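Local atomic coordinates of putative Xylose isomerase (Rhodospirillum rubrum, PDB entry 3QXB), a protein that binds iron(III) or manganese(II) ions in a closed beta/alpha barrel and probably acts as an isomerase related to xylose isomerase. Residues R157-I161 with D199-T204; N99-P104 with M133-S139; R68-I73 with D121-M126; Y54-L58 with G92-Y96. All blocks are in the same frame, centred on the assembly; numbering follows the deposited sequence.

In the fold
Contact 2 is buried, contacts 3 and 4 partly so, and contact 1 lies at the surface. Contacts 1 and 3 both pair outer barrel helices: one joins the middle of 146-170 to the C-terminal end of 190-200 and the loop after it through arginines and aspartates, the other packs 65-81 against 106-125 through small and selenomethionine side chains under an ion pair. Contacts 2 and 4 join loops after barrel strands; contact 2 bonds through backbone and the Asn-99 amide, while in contact 4 the Asp-57 carboxylate takes two N-H groups. Contact 2 meets contact 1 at Trp-160 and contact 4 through His-100 and Ser-95; Met-122 and Met-126 link contacts 3 and 4. Contacts 2, 3 and 4 touch the second subunit.

Contact 1 (R157-I161 with D199-T204); sequences RDMWI and DLDGRT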
loop_
_atom_site.group_PDB
_atom_site.type_symbol
_atom_site.label_atom_id
_atom_site.label_comp_id
_atom_site.label_asym_id
_atom_site.label_seq_id
_atom_site.Cartn_x
_atom_site.Cartn_y
_atom_site.Cartn_z
ATOM N N ARG A 157 19.074 2.536 14.839
ATOM C CA ARG A 157 19.141 3.622 15.833
ATOM C C ARG A 157 20.168 4.692 15.433
ATOM O O ARG A 157 19.881 5.885 15.485
ATOM C CB ARG A 157 19.437 3.037 17.240
ATOM C CG ARG A 157 20.351 3.870 18.148
ATOM C CD ARG A 157 20.527 3.204 19.525
ATOM N NE ARG A 157 21.467 2.077 19.523
ATOM C CZ ARG A 157 21.398 1.029 20.336
ATOM N NH1 ARG A 157 20.425 0.940 21.214
ATOM N NH2 ARG A 157 22.287 0.046 20.248
ATOM N N ASP A 158 21.345 4.260 14.994
ATOM C CA ASP A 158 22.360 5.182 14.532
ATOM C C ASP A 158 21.843 5.937 13.298
ATOM O O ASP A 158 22.071 7.114 13.168
ATOM C CB ASP A 158 23.686 4.469 14.220
ATOM C CG ASP A 158 24.406 3.981 15.477
ATOM O OD1 ASP A 158 24.074 4.457 16.607
ATOM O OD2 ASP A 158 25.296 3.104 15.330
HETATM N N MSE A 159 21.109 5.271 12.429
HETATM C CA MSE A 159 20.517 5.959 11.274
HETATM C C MSE A 159 19.574 7.090 11.686
HETATM O O MSE A 159 19.576 8.157 11.062
HETATM C CB MSE A 159 19.787 4.989 10.386
HETATM C CG MSE A 159 20.739 4.123 9.574
HETATM SE SE MSE A 159 19.855 2.934 8.405
HETATM C CE MSE A 159 21.357 2.304 7.512
ATOM N N TRP A 160 18.730 6.845 12.696
ATOM C CA TRP A 160 17.730 7.829 13.078
ATOM C C TRP A 160 18.391 9.029 13.724
ATOM O O TRP A 160 17.891 10.145 13.610
ATOM C CB TRP A 160 16.636 7.245 13.990
ATOM C CG TRP A 160 15.518 6.608 13.176
ATOM C CD1 TRP A 160 15.591 5.472 12.455
ATOM C CD2 TRP A 160 14.195 7.115 12.992
ATOM N NE1 TRP A 160 14.396 5.222 11.824
ATOM C CE2 TRP A 160 13.524 6.226 12.122
ATOM C CE3 TRP A 160 13.515 8.246 13.446
ATOM C CZ2 TRP A 160 12.198 6.405 11.753
ATOM C CZ3 TRP A 160 12.210 8.429 13.063
ATOM C CH2 TRP A 160 11.566 7.517 12.215
ATOM N N ILE A 161 19.503 8.797 14.405
ATOM C CA ILE A 161 20.300 9.885 14.941
ATOM C C ILE A 161 20.785 10.811 13.853
ATOM O O ILE A 161 20.605 12.018 13.948
ATOM C CB ILE A 161 21.470 9.339 15.816
ATOM C CG1 ILE A 161 20.857 8.699 17.072
ATOM C CG2 ILE A 161 22.495 10.428 16.097
ATOM C CD1 ILE A 161 21.819 7.804 17.839
ATOM N N ASP A 199 16.765 5.147 24.455
ATOM C CA ASP A 199 17.986 5.032 23.688
ATOM C C ASP A 199 18.273 6.331 22.947
ATOM O O ASP A 199 19.407 6.773 22.899
ATOM C CB ASP A 199 17.865 3.889 22.627
ATOM C CG ASP A 199 18.150 2.511 23.196
ATOM O OD1 ASP A 199 18.512 2.396 24.400
ATOM O OD2 ASP A 199 17.966 1.517 22.429
ATOM N N LEU A 200 17.242 6.926 22.361
ATOM C CA LEU A 200 17.410 8.133 21.549
ATOM C C LEU A 200 17.431 9.451 22.384
ATOM O O LEU A 200 17.998 10.432 21.951
ATOM C CB LEU A 200 16.374 8.195 20.436
ATOM C CG LEU A 200 16.351 7.127 19.311
ATOM C CD1 LEU A 200 15.175 7.302 18.347
ATOM C CD2 LEU A 200 17.632 7.125 18.578
ATOM N N ASP A 201 16.833 9.467 23.570
ATOM C CA ASP A 201 16.769 10.725 24.330
ATOM C C ASP A 201 18.182 11.218 24.675
ATOM O O ASP A 201 19.039 10.450 25.138
ATOM C CB ASP A 201 15.920 10.626 25.604
ATOM C CG ASP A 201 15.604 12.008 26.196
ATOM O OD1 ASP A 201 15.506 12.983 25.427
ATOM O OD2 ASP A 201 15.450 12.133 27.422
ATOM N N GLY A 202 18.405 12.505 24.426
ATOM C CA GLY A 202 19.701 13.140 24.591
ATOM C C GLY A 202 20.718 12.921 23.474
ATOM O O GLY A 202 21.824 13.424 23.545
ATOM N N ARG A 203 20.381 12.127 22.479
ATOM C CA ARG A 203 21.300 11.782 21.402
ATOM C C ARG A 203 20.904 12.457 20.092
ATOM O O ARG A 203 21.672 12.414 19.137
ATOM C CB ARG A 203 21.259 10.272 21.142
ATOM C CG ARG A 203 21.735 9.416 22.221
ATOM C CD ARG A 203 21.847 7.973 21.772
ATOM N NE ARG A 203 23.025 7.784 20.944
ATOM C CZ ARG A 203 23.404 6.626 20.399
ATOM N NH1 ARG A 203 22.723 5.508 20.610
ATOM N NH2 ARG A 203 24.499 6.595 19.649
ATOM N N THR A 204 19.707 13.043 20.030
ATOM C CA THR A 204 19.153 13.519 18.740
ATOM C C THR A 204 19.113 15.045 18.749
ATOM O O THR A 204 18.837 15.665 19.775
ATOM C CB THR A 204 17.774 12.888 18.431
ATOM O OG1 THR A 204 16.842 13.189 19.472
ATOM C CG2 THR A 204 17.868 11.369 18.265
HETATM O O HOH W 1 24.897 3.949 19.175
#
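Arg-157, in the one of its two conformers described, forms with Asp-199 the shorter of two ion pairs, NH1 lying 2.8 Å from OD2. The oxygen sits at the guanidinium edge, but the two planes are 68° apart and the N-H points well off it (124°), so the hydrogen bond within this salt bridge is weak; the same OD2 is also bonded to Tyr-153 OH. The second pair is long, with Asp-158 OD1 3.7 Å from Arg-203 NH2, and a water bridges it, giving a hydrogen to OD1 and accepting one from NH2 at 2.7 Å. Between the pairs the two arginines come close, Arg-203 NH1 lying 3.4 Å from Arg-157 CD.

These bonds tie two neighbouring outer helices of the TIM barrel, 146-170 and 190-200, where the latter runs out into the loop that leads to strand 208-213.

Packing centres on Ile-161. Its CG1 stands anti to the carbonyl carbon (chi1 -68°) and carries CD1 over the centre of one face of the Arg-203 guanidinium, 3.2 Å from CZ. Lower on the same branch, CG1 makes an apolar contact with Leu-200 CD2 at 3.9 Å, and Thr-204 CG2 closes in on CG1 at 4.2 Å.

Contact 2 (N99-P104 with M133-S139); sequences NHFLAP and MPFGSYS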
loop_
_atom_site.group_PDB
_atom_site.type_symbol
_atom_site.label_atom_id
_atom_site.label_comp_id
_atom_site.label_asym_id
_atom_site.label_seq_id
_atom_site.Cartn_x
_atom_site.Cartn_y
_atom_site.Cartn_z
ATOM N N ASN A 99 10.485 -2.756 4.303
ATOM C CA ASN A 99 11.034 -3.104 5.602
ATOM C C ASN A 99 11.918 -2.020 6.195
ATOM O O ASN A 99 12.095 -1.958 7.393
ATOM C CB ASN A 99 11.753 -4.457 5.552
ATOM C CG ASN A 99 10.774 -5.637 5.454
ATOM O OD1 ASN A 99 10.005 -5.678 4.536
ATOM N ND2 ASN A 99 10.836 -6.610 6.398
ATOM N N HIS A 100 12.467 -1.156 5.347
ATOM C CA HIS A 100 13.228 -0.004 5.786
ATOM C C HIS A 100 14.333 -0.337 6.811
ATOM O O HIS A 100 15.211 -1.177 6.524
ATOM C CB HIS A 100 12.261 1.098 6.258
ATOM C CG HIS A 100 11.298 1.537 5.191
ATOM N ND1 HIS A 100 11.714 2.007 3.961
ATOM C CD2 HIS A 100 9.940 1.565 5.169
ATOM C CE1 HIS A 100 10.647 2.301 3.230
ATOM N NE2 HIS A 100 9.564 2.045 3.941
ATOM N N PHE A 101 14.277 0.318 7.969
ATOM C CA PHE A 101 15.374 0.334 8.919
ATOM C C PHE A 101 15.687 -0.993 9.577
ATOM O O PHE A 101 16.806 -1.188 10.082
ATOM C CB PHE A 101 15.156 1.414 9.984
ATOM C CG PHE A 101 15.089 2.804 9.415
ATOM C CD1 PHE A 101 16.281 3.493 9.131
ATOM C CD2 PHE A 101 13.848 3.401 9.096
ATOM C CE1 PHE A 101 16.245 4.767 8.606
ATOM C CE2 PHE A 101 13.789 4.662 8.547
ATOM C CZ PHE A 101 14.986 5.360 8.304
ATOM N N LEU A 102 14.744 -1.923 9.549
ATOM C CA LEU A 102 15.006 -3.267 10.133
ATOM C C LEU A 102 15.203 -4.377 9.070
ATOM O O LEU A 102 15.283 -5.576 9.390
ATOM C CB LEU A 102 13.927 -3.618 11.144
ATOM C CG LEU A 102 13.729 -2.598 12.272
ATOM C CD1 LEU A 102 12.640 -3.053 13.252
ATOM C CD2 LEU A 102 14.993 -2.295 13.063
ATOM N N ALA A 103 15.356 -3.958 7.811
ATOM C CA ALA A 103 15.521 -4.878 6.695
ATOM C C ALA A 103 16.767 -5.785 6.840
ATOM O O ALA A 103 17.705 -5.466 7.557
ATOM C CB ALA A 103 15.573 -4.069 5.350
ATOM N N PRO A 104 16.788 -6.919 6.134
ATOM C CA PRO A 104 17.827 -7.911 6.396
ATOM C C PRO A 104 19.193 -7.676 5.709
ATOM O O PRO A 104 20.118 -8.409 5.983
ATOM C CB PRO A 104 17.184 -9.218 5.914
ATOM C CG PRO A 104 16.246 -8.748 4.782
ATOM C CD PRO A 104 15.676 -7.470 5.359
HETATM N N MSE A 133 7.082 7.927 10.798
HETATM C CA MSE A 133 6.655 6.680 10.222
HETATM C C MSE A 133 6.895 5.546 11.232
HETATM O O MSE A 133 7.593 5.750 12.239
HETATM C CB MSE A 133 7.442 6.402 8.925
HETATM C CG MSE A 133 8.976 6.425 9.112
HETATM SE SE MSE A 133 10.083 6.196 7.533
HETATM C CE MSE A 133 9.918 4.300 7.388
ATOM N N PRO A 134 6.331 4.363 10.960
ATOM C CA PRO A 134 6.768 3.171 11.685
ATOM C C PRO A 134 8.241 2.938 11.428
ATOM O O PRO A 134 8.775 3.331 10.394
ATOM C CB PRO A 134 5.917 2.039 11.098
ATOM C CG PRO A 134 4.769 2.745 10.371
ATOM C CD PRO A 134 5.250 4.090 9.997
ATOM N N PHE A 135 8.896 2.314 12.387
ATOM C CA PHE A 135 10.338 2.212 12.399
ATOM C C PHE A 135 10.878 1.283 11.310
ATOM O O PHE A 135 11.977 1.493 10.813
ATOM C CB PHE A 135 10.784 1.706 13.775
ATOM C CG PHE A 135 12.212 2.006 14.121
ATOM C CD1 PHE A 135 12.651 3.305 14.249
ATOM C CD2 PHE A 135 13.081 0.993 14.426
ATOM C CE1 PHE A 135 13.928 3.580 14.656
ATOM C CE2 PHE A 135 14.384 1.279 14.800
ATOM C CZ PHE A 135 14.805 2.557 14.905
ATOM N N GLY A 136 10.118 0.249 10.963
ATOM C CA GLY A 136 10.588 -0.749 9.978
ATOM C C GLY A 136 10.238 -2.155 10.394
ATOM O O GLY A 136 9.521 -2.365 11.387
ATOM N N SER A 137 10.742 -3.131 9.653
ATOM C CA SER A 137 10.258 -4.480 9.794
ATOM C C SER A 137 11.330 -5.521 9.588
ATOM O O SER A 137 12.093 -5.437 8.634
ATOM C CB SER A 137 9.133 -4.668 8.756
ATOM O OG SER A 137 8.511 -5.915 8.868
ATOM N N TYR A 138 11.366 -6.532 10.456
ATOM C CA TYR A 138 12.297 -7.650 10.303
ATOM C C TYR A 138 11.759 -8.669 9.337
ATOM O O TYR A 138 10.571 -8.910 9.276
ATOM C CB TYR A 138 12.544 -8.369 11.636
ATOM C CG TYR A 138 13.301 -7.563 12.650
ATOM C CD1 TYR A 138 14.647 -7.252 12.472
ATOM C CD2 TYR A 138 12.665 -7.110 13.825
ATOM C CE1 TYR A 138 15.345 -6.492 13.424
ATOM C CE2 TYR A 138 13.374 -6.372 14.790
ATOM C CZ TYR A 138 14.701 -6.050 14.572
ATOM O OH TYR A 138 15.370 -5.332 15.536
ATOM N N SER A 139 12.655 -9.327 8.634
ATOM C CA SER A 139 12.277 -10.455 7.807
ATOM C C SER A 139 11.828 -11.604 8.725
ATOM O O SER A 139 12.085 -11.575 9.925
ATOM C CB SER A 139 13.437 -10.898 6.902
ATOM O OG SER A 139 14.451 -11.562 7.634
HETATM O O HOH W 2 15.441 -8.302 8.612
#
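Leu-102 lays its CD1 methyl over one face of the Tyr-138 ring, a CH-pi contact 4.0 Å from the centroid and shifted toward the rim. With CG anti to the carbonyl carbon (chi1 -55°), its other branch, CD2, reaches Phe-135 CE2, so the two methyls each meet a different ring. Tyr-138 OH is anchored on Arg-149 O; an alanine here would probably leave that carbonyl without its mate and Leu-102 CD1 without the ring it rests on. The backbones are fastened at Asn-99: its O takes the N-H of Ser-137 at 2.9 Å, in the carbonyl plane and on a lone pair, while its ND2 returns a bond to Ser-137 O at 2.8 Å from above that carbonyl's plane. A CB on Gly-136 would clash with Asn-99 O. A water spans Leu-102 O and Ser-139 N. Phe-135 O, buried and without a polar partner, abuts the edge of the Phe-101 ring, 3.2 Å from CD2. The selenomethionine Met-133 reaches His-100 with its methyl, CE lying 3.5 Å from CD2.

Two overlapping beta turns, type II' then type I, shape 99-104. Asn-99 ND2 also bonds Lys-31 O of the second subunit. The loop after barrel strand 130-133 is thereby clasped to the one before helix 106-125, with Phe-101 and Phe-135 both resting on Trp-160 of helix 146-170.

Contact 3 (R68-I73 with D121-M126); sequences RDRRAI and DMTAAM. With EDO (1,2-ethanediol), chain N; EDO (1,2-ethanediol), chain L.
Asp-69 OD1, lying against Met-122 CA and Ala-125 CB of the opposing helix, is gripped by two nitrogens of Arg-68, NE at 2.9 Å and NH2 at 3.0 Å. The guanidinium comes side-on with the oxygen in its plane, and both N-H groups reach OD1 from the same face of the carboxylate. This salt bridge within one helix holds the arginine flat against the next: Met-122 CB packs over one guanidinium face, toward the rim, 3.7 Å from Arg-68 NE. A bend at chi3 (68°) in an otherwise extended arginine chain swings the group across Met-122, whose selenium touches Arg-68 CD. A water then joins Arg-68 NH1 to Asp-121 OD2, linking the two helices through a charge that also serves Lys-117; Asp-121 OD1 is held by Tyr-166 OH.

Helices 65-81 and 106-125 are adjacent members of the outer helical layer of the TIM barrel. The axes of their segments 68-73 and 121-125 pass 9.3 Å apart, crossing at -46°. Ala-72 CB points into the partner and meets CG of both selenomethionines, Met-122 and Met-126, each at 3.8 Å. Ala-125 CB lies 3.7 Å from Asp-69 CG, beneath the carboxylate carbon. Further along, Ile-73 CG1 rests on Ala-125 O at 3.4 Å.

From the far side of the first helix, Arg-71 hydrogen-bonds two ethanediol molecules, probably from the crystallisation liquor, and Arg-70, in one of its two conformers, forms a salt bridge with Glu-107 of the second subunit.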
loop_
_atom_site.group_PDB
_atom_site.type_symbol
_atom_site.label_atom_id
_atom_site.label_comp_id
_atom_site.label_asym_id
_atom_site.label_seq_id
_atom_site.Cartn_x
_atom_site.Cartn_y
_atom_site.Cartn_z
ATOM N N ARG A 68 7.880 16.326 -7.481
ATOM C CA ARG A 68 7.401 15.949 -6.174
ATOM C C ARG A 68 7.133 17.204 -5.361
ATOM O O ARG A 68 6.057 17.321 -4.823
ATOM C CB ARG A 68 8.402 15.073 -5.411
ATOM C CG ARG A 68 7.930 14.663 -4.022
ATOM C CD ARG A 68 9.061 14.179 -3.178
ATOM N NE ARG A 68 9.974 15.251 -2.855
ATOM C CZ ARG A 68 11.261 15.122 -2.518
ATOM N NH1 ARG A 68 11.835 13.940 -2.444
ATOM N NH2 ARG A 68 11.961 16.207 -2.208
ATOM N N ASP A 69 8.110 18.114 -5.234
ATOM C CA ASP A 69 7.932 19.311 -4.366
ATOM C C ASP A 69 6.914 20.298 -4.926
ATOM O O ASP A 69 6.207 20.932 -4.141
ATOM C CB ASP A 69 9.244 20.063 -4.048
ATOM C CG ASP A 69 10.235 19.205 -3.291
ATOM O OD1 ASP A 69 9.807 18.181 -2.706
ATOM O OD2 ASP A 69 11.429 19.583 -3.283
ATOM N N ARG A 70 6.851 20.440 -6.257
ATOM C CA ARG A 70 5.830 21.274 -6.889
ATOM C C ARG A 70 4.454 20.851 -6.374
ATOM O O ARG A 70 3.680 21.682 -5.959
ATOM C CB ARG A 70 5.906 21.171 -8.424
ATOM C CG ARG A 70 4.953 22.090 -9.225
ATOM C CD ARG A 70 5.275 22.083 -10.759
ATOM N NE ARG A 70 6.299 23.068 -11.111
ATOM C CZ ARG A 70 7.175 22.938 -12.105
ATOM N NH1 ARG A 70 7.152 21.864 -12.891
ATOM N NH2 ARG A 70 8.075 23.891 -12.325
ATOM N N ARG A 71 4.162 19.549 -6.381
ATOM C CA ARG A 71 2.826 19.040 -5.944
ATOM C C ARG A 71 2.651 19.155 -4.417
ATOM O O ARG A 71 1.650 19.656 -3.941
ATOM C CB ARG A 71 2.608 17.588 -6.448
ATOM C CG ARG A 71 1.194 17.061 -6.314
ATOM C CD ARG A 71 0.193 17.951 -7.009
ATOM N NE ARG A 71 -1.074 17.247 -7.167
ATOM C CZ ARG A 71 -2.123 17.702 -7.838
ATOM N NH1 ARG A 71 -2.111 18.885 -8.380
ATOM N NH2 ARG A 71 -3.192 16.947 -7.953
ATOM N N ALA A 72 3.655 18.726 -3.655
ATOM C CA ALA A 72 3.625 18.839 -2.194
ATOM C C ALA A 72 3.462 20.278 -1.777
ATOM O O ALA A 72 2.636 20.551 -0.938
ATOM C CB ALA A 72 4.836 18.215 -1.562
ATOM N N ILE A 73 4.213 21.191 -2.388
ATOM C CA ILE A 73 4.066 22.610 -2.083
ATOM C C ILE A 73 2.674 23.166 -2.419
ATOM O O ILE A 73 2.131 23.945 -1.664
ATOM C CB ILE A 73 5.176 23.462 -2.736
ATOM C CG1 ILE A 73 6.516 23.208 -2.042
ATOM C CG2 ILE A 73 4.844 24.973 -2.684
ATOM C CD1 ILE A 73 7.722 23.684 -2.821
ATOM N N ASP A 121 13.128 15.986 3.132
ATOM C CA ASP A 121 13.224 17.034 2.057
ATOM C C ASP A 121 11.853 17.566 1.631
ATOM O O ASP A 121 11.570 18.791 1.609
ATOM C CB ASP A 121 13.974 16.520 0.848
ATOM C CG ASP A 121 15.433 16.294 1.105
ATOM O OD1 ASP A 121 16.026 16.854 2.059
ATOM O OD2 ASP A 121 16.005 15.519 0.351
HETATM N N MSE A 122 10.964 16.648 1.322
HETATM C CA MSE A 122 9.566 17.028 0.967
HETATM C C MSE A 122 8.838 17.789 2.079
HETATM O O MSE A 122 8.116 18.820 1.872
HETATM C CB MSE A 122 8.803 15.720 0.624
HETATM C CG MSE A 122 7.412 15.916 -0.011
HETATM SE SE MSE A 122 6.617 14.151 -0.238
HETATM C CE MSE A 122 6.052 13.837 1.501
ATOM N N THR A 123 9.026 17.322 3.300
ATOM C CA THR A 123 8.373 18.002 4.441
ATOM C C THR A 123 8.918 19.436 4.615
ATOM O O THR A 123 8.143 20.369 4.862
ATOM C CB THR A 123 8.548 17.160 5.709
ATOM O OG1 THR A 123 8.009 15.837 5.485
ATOM C CG2 THR A 123 7.863 17.856 6.924
ATOM N N ALA A 124 10.232 19.631 4.494
ATOM C CA ALA A 124 10.838 20.982 4.593
ATOM C C ALA A 124 10.339 21.868 3.452
ATOM O O ALA A 124 10.085 23.040 3.631
ATOM C CB ALA A 124 12.386 20.895 4.511
ATOM N N ALA A 125 10.182 21.294 2.275
ATOM C CA ALA A 125 9.698 22.064 1.112
ATOM C C ALA A 125 8.303 22.599 1.374
ATOM O O ALA A 125 7.977 23.753 0.998
ATOM C CB ALA A 125 9.747 21.178 -0.170
HETATM N N MSE A 126 7.492 21.791 2.067
HETATM C CA MSE A 126 6.126 22.167 2.492
HETATM C C MSE A 126 6.071 23.154 3.635
HETATM O O MSE A 126 4.999 23.659 3.944
HETATM C CB MSE A 126 5.307 20.926 2.897
HETATM C CG MSE A 126 5.095 19.973 1.778
HETATM SE SE MSE A 126 4.266 18.314 2.226
HETATM C CE MSE A 126 2.445 18.913 2.302
HETATM C C1 EDO N . -4.929 20.168 -9.753
HETATM O O1 EDO N . -3.768 20.870 -10.197
HETATM C C2 EDO N . -4.972 18.729 -10.209
HETATM O O2 EDO N . -5.665 17.906 -9.254
HETATM C C1 EDO L . 1.147 21.716 -10.354
HETATM O O1 EDO L . 0.732 20.602 -11.180
HETATM C C2 EDO L . 1.280 21.272 -8.892
HETATM O O2 EDO L . -0.049 20.966 -8.420
HETATM O O HOH W 3 14.492 14.689 -1.899
#

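Contact 4 (Y54-L58 with G92-Y96); sequences YTYDL and GLASY
With CG anti to its own carbonyl carbon (chi1 -79°) and the carboxylate plane nearly containing the bond from CA to CB (chi2 -6°), Asp-57 presents both oxygens to the first turn of helix 93-96. OD2 accepts from Leu-93 N at 2.7 Å and OD1 from Ala-94 N at 3.0 Å. Each is met on its syn side, no more than 21° out of the carboxylate plane, so each oxygen takes one of two successive N-H groups at the helix start. OD1 also takes a hydrogen from a water at 2.6 Å; the same water accepts from Gly-92 N and Ser-95 N.

Behind the carboxylate an ST turn fixes the loop: Thr-55 OG1, anti to the backbone N, accepts from Asp-57 N. Gly-92, the N-cap residue, brings its CA to 3.5 Å from Asp-57 OD2, and a CB there would collide with that oxygen. Tyr-56 lays its ring obliquely by Ser-95, CD2 4.3 Å from CB, while its hydroxyl is tied to Thr-131 and Ser-95 OG to His-115.

Segment 54-58 covers the end of barrel strand 51-55 and the turn after it; 92-96 follows strand 85-90, and the Leu-93 side chain lies about 7 Å from the bound iron and manganese ions. Tyr-98 of the second subunit bonds Tyr-56 O through its hydroxyl.

An asparagine in place of Asp-57 is likely to leave one of the two helix N-H groups without its acceptor and to remove the negative charge from the helix start. A carboxylate accepting from the first N-H groups in this way would be expected to interact favourably with the helix dipole, so charge as well as hydrogen bonding probably secures the short helix beside the metal site.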
loop_
_atom_site.group_PDB
_atom_site.type_symbol
_atom_site.label_atom_id
_atom_site.label_comp_id
_atom_site.label_asym_id
_atom_site.label_seq_id
_atom_site.Cartn_x
_atom_site.Cartn_y
_atom_site.Cartn_z
ATOM N N TYR A 54 -0.526 15.188 6.765
ATOM C CA TYR A 54 -0.428 14.918 5.347
ATOM C C TYR A 54 0.209 13.553 5.196
ATOM O O TYR A 54 1.101 13.226 5.957
ATOM C CB TYR A 54 0.427 15.998 4.720
ATOM C CG TYR A 54 0.679 15.892 3.221
ATOM C CD1 TYR A 54 -0.210 16.443 2.293
ATOM C CD2 TYR A 54 1.829 15.308 2.744
ATOM C CE1 TYR A 54 0.036 16.365 0.910
ATOM C CE2 TYR A 54 2.089 15.272 1.389
ATOM C CZ TYR A 54 1.188 15.788 0.476
ATOM O OH TYR A 54 1.496 15.685 -0.903
ATOM N N THR A 55 -0.261 12.738 4.251
ATOM C CA THR A 55 0.267 11.373 4.079
ATOM C C THR A 55 1.255 11.285 2.880
ATOM O O THR A 55 1.021 11.881 1.823
ATOM C CB THR A 55 -0.882 10.334 3.888
ATOM O OG1 THR A 55 -0.344 9.014 3.695
ATOM C CG2 THR A 55 -1.794 10.676 2.680
ATOM N N TYR A 56 2.340 10.538 3.042
ATOM C CA TYR A 56 3.251 10.245 1.909
ATOM C C TYR A 56 2.495 9.590 0.722
ATOM O O TYR A 56 2.963 9.635 -0.396
ATOM C CB TYR A 56 4.331 9.282 2.308
ATOM C CG TYR A 56 5.316 9.691 3.423
ATOM C CD1 TYR A 56 5.209 10.891 4.124
ATOM C CD2 TYR A 56 6.301 8.817 3.803
ATOM C CE1 TYR A 56 6.104 11.188 5.144
ATOM C CE2 TYR A 56 7.179 9.101 4.847
ATOM C CZ TYR A 56 7.090 10.262 5.509
ATOM O OH TYR A 56 8.030 10.550 6.513
ATOM N N ASP A 57 1.345 8.967 0.992
ATOM C CA ASP A 57 0.485 8.350 -0.019
ATOM C C ASP A 57 -0.131 9.345 -1.031
ATOM O O ASP A 57 -0.762 8.920 -1.979
ATOM C CB ASP A 57 -0.623 7.491 0.639
ATOM C CG ASP A 57 -0.127 6.112 1.118
ATOM O OD1 ASP A 57 1.046 5.710 0.877
ATOM O OD2 ASP A 57 -0.914 5.392 1.773
ATOM N N LEU A 58 0.024 10.651 -0.837
ATOM C CA LEU A 58 -0.450 11.633 -1.822
ATOM C C LEU A 58 0.692 12.060 -2.732
ATOM O O LEU A 58 0.470 12.241 -3.914
ATOM C CB LEU A 58 -1.046 12.870 -1.151
ATOM C CG LEU A 58 -2.454 12.743 -0.577
ATOM C CD1 LEU A 58 -2.795 13.982 0.309
ATOM C CD2 LEU A 58 -3.439 12.626 -1.695
ATOM N N GLY A 92 2.455 6.268 4.869
ATOM C CA GLY A 92 1.213 5.578 4.577
ATOM C C GLY A 92 1.511 4.175 4.064
ATOM O O GLY A 92 2.536 3.562 4.439
ATOM N N LEU A 93 0.602 3.639 3.246
ATOM C CA LEU A 93 0.701 2.229 2.829
ATOM C C LEU A 93 1.822 1.966 1.868
ATOM O O LEU A 93 2.440 0.921 1.960
ATOM C CB LEU A 93 -0.669 1.649 2.326
ATOM C CG LEU A 93 -1.795 1.789 3.413
ATOM C CD1 LEU A 93 -3.130 1.089 3.055
ATOM C CD2 LEU A 93 -1.382 1.365 4.887
ATOM N N ALA A 94 2.092 2.885 0.927
ATOM C CA ALA A 94 3.198 2.715 -0.043
ATOM C C ALA A 94 4.532 2.514 0.714
ATOM O O ALA A 94 5.312 1.593 0.407
ATOM C CB ALA A 94 3.281 3.911 -0.968
ATOM N N SER A 95 4.715 3.358 1.731
ATOM C CA SER A 95 5.878 3.324 2.591
ATOM C C SER A 95 5.944 2.059 3.422
ATOM O O SER A 95 6.991 1.447 3.520
ATOM C CB SER A 95 5.916 4.547 3.547
ATOM O OG SER A 95 7.042 4.464 4.438
ATOM N N TYR A 96 4.828 1.673 4.023
ATOM C CA TYR A 96 4.795 0.565 4.985
ATOM C C TYR A 96 4.950 -0.774 4.326
ATOM O O TYR A 96 5.219 -1.740 5.015
ATOM C CB TYR A 96 3.498 0.581 5.783
ATOM C CG TYR A 96 3.497 -0.325 6.993
ATOM C CD1 TYR A 96 4.439 -0.180 8.020
ATOM C CD2 TYR A 96 2.560 -1.365 7.109
ATOM C CE1 TYR A 96 4.415 -1.010 9.127
ATOM C CE2 TYR A 96 2.545 -2.217 8.241
ATOM C CZ TYR A 96 3.462 -2.014 9.246
ATOM O OH TYR A 96 3.450 -2.859 10.335
HETATM O O HOH W 4 3.383 6.022 2.078
#